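Side-chain contact in fatty acid amide hydrolase (Candida albicans, PDB 6KVR), which probably hydrolyses monocarboxylic acid amides to the carboxylate and ammonium, as a member of the amidase signature family: residues 347-352 and 518-523. Residues are numbered along the deposited sequence; the frame is centred on the assembly and turned at random.
Sequences IRDDGL and KYRSKL
The guanidinium of R520 meets D349 end-on in a salt bridge, both terminal nitrogens hydrogen-bonding to one carboxylate oxygen: NH2 lies 3.1 Å from D349 OD1, and NH1 3.2 Å from the same D349 OD1. The two bonds are not equivalent. NH1 takes the syn lone pair, whereas NH2 comes in from above the carboxylate plane; the carboxylate and guanidinium planes stand 78° apart. On the arginine side, OD1 sits at the guanidinium edge, close to its plane. With CG of D349 anti to the backbone N (chi1 -176°), OD1 also receives the backbone N of G351 at 2.7 Å on its anti lone pair, closing an Asx turn, so three N-H groups converge on that one atom. A second Asx turn follows at once, L352 N to D350 OD1. Both shape the loop between strand 343-346 and helix 357-372, away from the predicted catalytic residues. One guanidinium face lies under the backbone of this loop, with G351 O 3.4 Å above its plane. E524, in helix 522-529, gives NH1 of R520 a second acidic partner. S521, the N-cap of that helix, shares a water with L352 O, its OG 2.8 Å from the water oxygen.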
ATOM      1  N   ILE A 347     -16.650  -4.665  21.486  1.00 27.89           N
ATOM      2  CA  ILE A 347     -15.501  -4.826  22.369  1.00 30.08           C
ATOM      3  C   ILE A 347     -15.834  -4.082  23.655  1.00 31.93           C
ATOM      4  O   ILE A 347     -15.874  -2.846  23.673  1.00 32.37           O
ATOM      5  CB  ILE A 347     -14.204  -4.314  21.722  1.00 27.46           C
ATOM      6  CG1 ILE A 347     -13.796  -5.229  20.559  1.00 26.93           C
ATOM      7  CG2 ILE A 347     -13.066  -4.225  22.745  1.00 27.42           C
ATOM      8  CD1 ILE A 347     -12.546  -4.761  19.807  1.00 27.17           C
ATOM      9  N   ARG A 348     -16.111  -4.827  24.730  1.00 29.15           N
ATOM     10  CA  ARG A 348     -16.334  -4.214  26.038  1.00 31.92           C
ATOM     11  C   ARG A 348     -15.043  -3.950  26.793  1.00 33.65           C
ATOM     12  O   ARG A 348     -15.033  -3.114  27.708  1.00 31.10           O
ATOM     13  CB  ARG A 348     -17.222  -5.104  26.918  1.00 33.87           C
ATOM     14  CG  ARG A 348     -18.448  -5.643  26.236  1.00 35.71           C
ATOM     15  CD  ARG A 348     -19.620  -4.776  26.549  1.00 40.35           C
ATOM     16  NE  ARG A 348     -20.873  -5.310  26.032  1.00 41.46           N
ATOM     17  CZ  ARG A 348     -22.059  -4.838  26.384  1.00 42.42           C
ATOM     18  NH1 ARG A 348     -22.172  -3.859  27.268  1.00 35.28           N
ATOM     19  NH2 ARG A 348     -23.155  -5.350  25.828  1.00 36.65           N
ATOM     20  N   ASP A 349     -13.969  -4.655  26.435  1.00 31.81           N
ATOM     21  CA  ASP A 349     -12.694  -4.633  27.140  1.00 33.28           C
ATOM     22  C   ASP A 349     -11.673  -5.246  26.192  1.00 32.54           C
ATOM     23  O   ASP A 349     -11.850  -6.387  25.749  1.00 33.62           O
ATOM     24  CB  ASP A 349     -12.799  -5.410  28.466  1.00 31.20           C
ATOM     25  CG  ASP A 349     -11.521  -5.355  29.317  1.00 37.41           C
ATOM     26  OD1 ASP A 349     -10.425  -5.768  28.867  1.00 33.98           O
ATOM     27  OD2 ASP A 349     -11.621  -4.883  30.469  1.00 42.46           O
ATOM     28  N   ASP A 350     -10.624  -4.501  25.840  1.00 28.31           N
ATOM     29  CA  ASP A 350      -9.673  -5.015  24.865  1.00 30.62           C
ATOM     30  C   ASP A 350      -8.730  -6.062  25.448  1.00 35.17           C
ATOM     31  O   ASP A 350      -7.817  -6.499  24.743  1.00 31.00           O
ATOM     32  CB  ASP A 350      -8.874  -3.869  24.239  1.00 30.27           C
ATOM     33  CG  ASP A 350      -7.860  -3.248  25.196  1.00 30.53           C
ATOM     34  OD1 ASP A 350      -7.998  -3.393  26.434  1.00 28.03           O
ATOM     35  OD2 ASP A 350      -6.922  -2.600  24.689  1.00 29.20           O
ATOM     36  N   GLY A 351      -8.936  -6.485  26.696  1.00 29.90           N
ATOM     37  CA  GLY A 351      -8.080  -7.475  27.308  1.00 28.08           C
ATOM     38  C   GLY A 351      -6.805  -6.918  27.904  1.00 31.15           C
ATOM     39  O   GLY A 351      -6.035  -7.680  28.499  1.00 32.91           O
ATOM     40  N   LEU A 352      -6.553  -5.617  27.760  1.00 27.96           N
ATOM     41  CA  LEU A 352      -5.365  -4.970  28.301  1.00 28.19           C
ATOM     42  C   LEU A 352      -5.679  -4.004  29.432  1.00 27.25           C
ATOM     43  O   LEU A 352      -5.103  -4.121  30.517  1.00 27.89           O
ATOM     44  CB  LEU A 352      -4.611  -4.225  27.186  1.00 24.74           C
ATOM     45  CG  LEU A 352      -4.317  -5.109  25.977  1.00 30.31           C
ATOM     46  CD1 LEU A 352      -3.553  -4.348  24.925  1.00 29.93           C
ATOM     47  CD2 LEU A 352      -3.550  -6.357  26.411  1.00 28.58           C
ATOM     48  N   LYS A 518      -8.381  -7.304  39.972  1.00 39.16           N
ATOM     49  CA  LYS A 518      -6.960  -7.625  39.987  1.00 42.75           C
ATOM     50  C   LYS A 518      -6.331  -7.081  38.705  1.00 41.19           C
ATOM     51  O   LYS A 518      -6.715  -7.488  37.604  1.00 41.52           O
ATOM     52  CB  LYS A 518      -6.757  -9.138  40.092  1.00 48.15           C
ATOM     53  CG  LYS A 518      -5.333  -9.622  39.840  1.00 52.51           C
ATOM     54  CD  LYS A 518      -5.165 -11.079  40.286  1.00 58.30           C
ATOM     55  CE  LYS A 518      -5.872 -12.045  39.322  1.00 66.76           C
ATOM     56  NZ  LYS A 518      -6.627 -13.142  40.016  1.00 66.36           N
ATOM     57  N   TYR A 519      -5.392  -6.148  38.846  1.00 37.88           N
ATOM     58  CA  TYR A 519      -4.804  -5.510  37.675  1.00 35.41           C
ATOM     59  C   TYR A 519      -3.917  -6.491  36.922  1.00 36.10           C
ATOM     60  O   TYR A 519      -3.211  -7.307  37.523  1.00 39.19           O
ATOM     61  CB  TYR A 519      -4.001  -4.277  38.088  1.00 30.92           C
ATOM     62  CG  TYR A 519      -4.861  -3.129  38.536  1.00 35.41           C
ATOM     63  CD1 TYR A 519      -5.785  -2.563  37.675  1.00 29.82           C
ATOM     64  CD2 TYR A 519      -4.764  -2.615  39.831  1.00 33.31           C
ATOM     65  CE1 TYR A 519      -6.602  -1.523  38.083  1.00 34.12           C
ATOM     66  CE2 TYR A 519      -5.574  -1.563  40.244  1.00 36.41           C
ATOM     67  CZ  TYR A 519      -6.492  -1.023  39.361  1.00 33.02           C
ATOM     68  OH  TYR A 519      -7.306   0.024  39.751  1.00 36.42           O
ATOM     69  N   ARG A 520      -3.954  -6.412  35.593  1.00 35.93           N
ATOM     70  CA  ARG A 520      -3.111  -7.267  34.760  1.00 31.93           C
ATOM     71  C   ARG A 520      -1.724  -6.695  34.494  1.00 28.26           C
ATOM     72  O   ARG A 520      -0.851  -7.432  34.029  1.00 32.05           O
ATOM     73  CB  ARG A 520      -3.777  -7.517  33.411  1.00 29.26           C
ATOM     74  CG  ARG A 520      -5.224  -7.882  33.475  1.00 33.45           C
ATOM     75  CD  ARG A 520      -5.950  -7.031  32.450  1.00 35.82           C
ATOM     76  NE  ARG A 520      -7.153  -7.671  31.961  1.00 34.66           N
ATOM     77  CZ  ARG A 520      -8.076  -7.075  31.223  1.00 36.02           C
ATOM     78  NH1 ARG A 520      -8.015  -5.781  30.946  1.00 32.22           N
ATOM     79  NH2 ARG A 520      -9.085  -7.802  30.746  1.00 39.74           N
ATOM     80  N   SER A 521      -1.499  -5.408  34.751  1.00 31.46           N
ATOM     81  CA  SER A 521      -0.225  -4.783  34.408  1.00 30.07           C
ATOM     82  C   SER A 521      -0.067  -3.489  35.200  1.00 26.83           C
ATOM     83  O   SER A 521      -1.025  -2.959  35.773  1.00 26.95           O
ATOM     84  CB  SER A 521      -0.140  -4.513  32.897  1.00 26.81           C
ATOM     85  OG  SER A 521      -1.056  -3.483  32.528  1.00 28.10           O
ATOM     86  N   LYS A 522       1.162  -2.972  35.222  1.00 24.56           N
ATOM     87  CA  LYS A 522       1.366  -1.673  35.850  1.00 26.82           C
ATOM     88  C   LYS A 522       0.641  -0.580  35.069  1.00 31.52           C
ATOM     89  O   LYS A 522       0.082   0.353  35.664  1.00 30.82           O
ATOM     90  CB  LYS A 522       2.859  -1.350  35.950  1.00 34.85           C
ATOM     91  CG  LYS A 522       3.650  -2.126  37.008  1.00 31.16           C
ATOM     92  CD  LYS A 522       5.016  -1.479  37.196  1.00 42.14           C
ATOM     93  CE  LYS A 522       5.930  -2.263  38.132  1.00 49.58           C
ATOM     94  NZ  LYS A 522       6.854  -3.165  37.387  1.00 59.02           N
ATOM     95  N   LEU A 523       0.637  -0.685  33.730  1.00 30.27           N
ATOM     96  CA  LEU A 523      -0.031   0.317  32.905  1.00 27.64           C
ATOM     97  C   LEU A 523      -1.524   0.381  33.206  1.00 23.25           C
ATOM     98  O   LEU A 523      -2.093   1.474  33.320  1.00 22.79           O
ATOM     99  CB  LEU A 523       0.209   0.021  31.426  1.00 25.54           C
ATOM    100  CG  LEU A 523      -0.391   0.969  30.369  1.00 31.56           C
ATOM    101  CD1 LEU A 523       0.059   2.404  30.582  1.00 23.17           C
ATOM    102  CD2 LEU A 523      -0.037   0.516  28.936  1.00 27.60           C
TER
HETATM  103  O   HOH W   1      -2.433  -4.742  30.506  1.00 30.50           O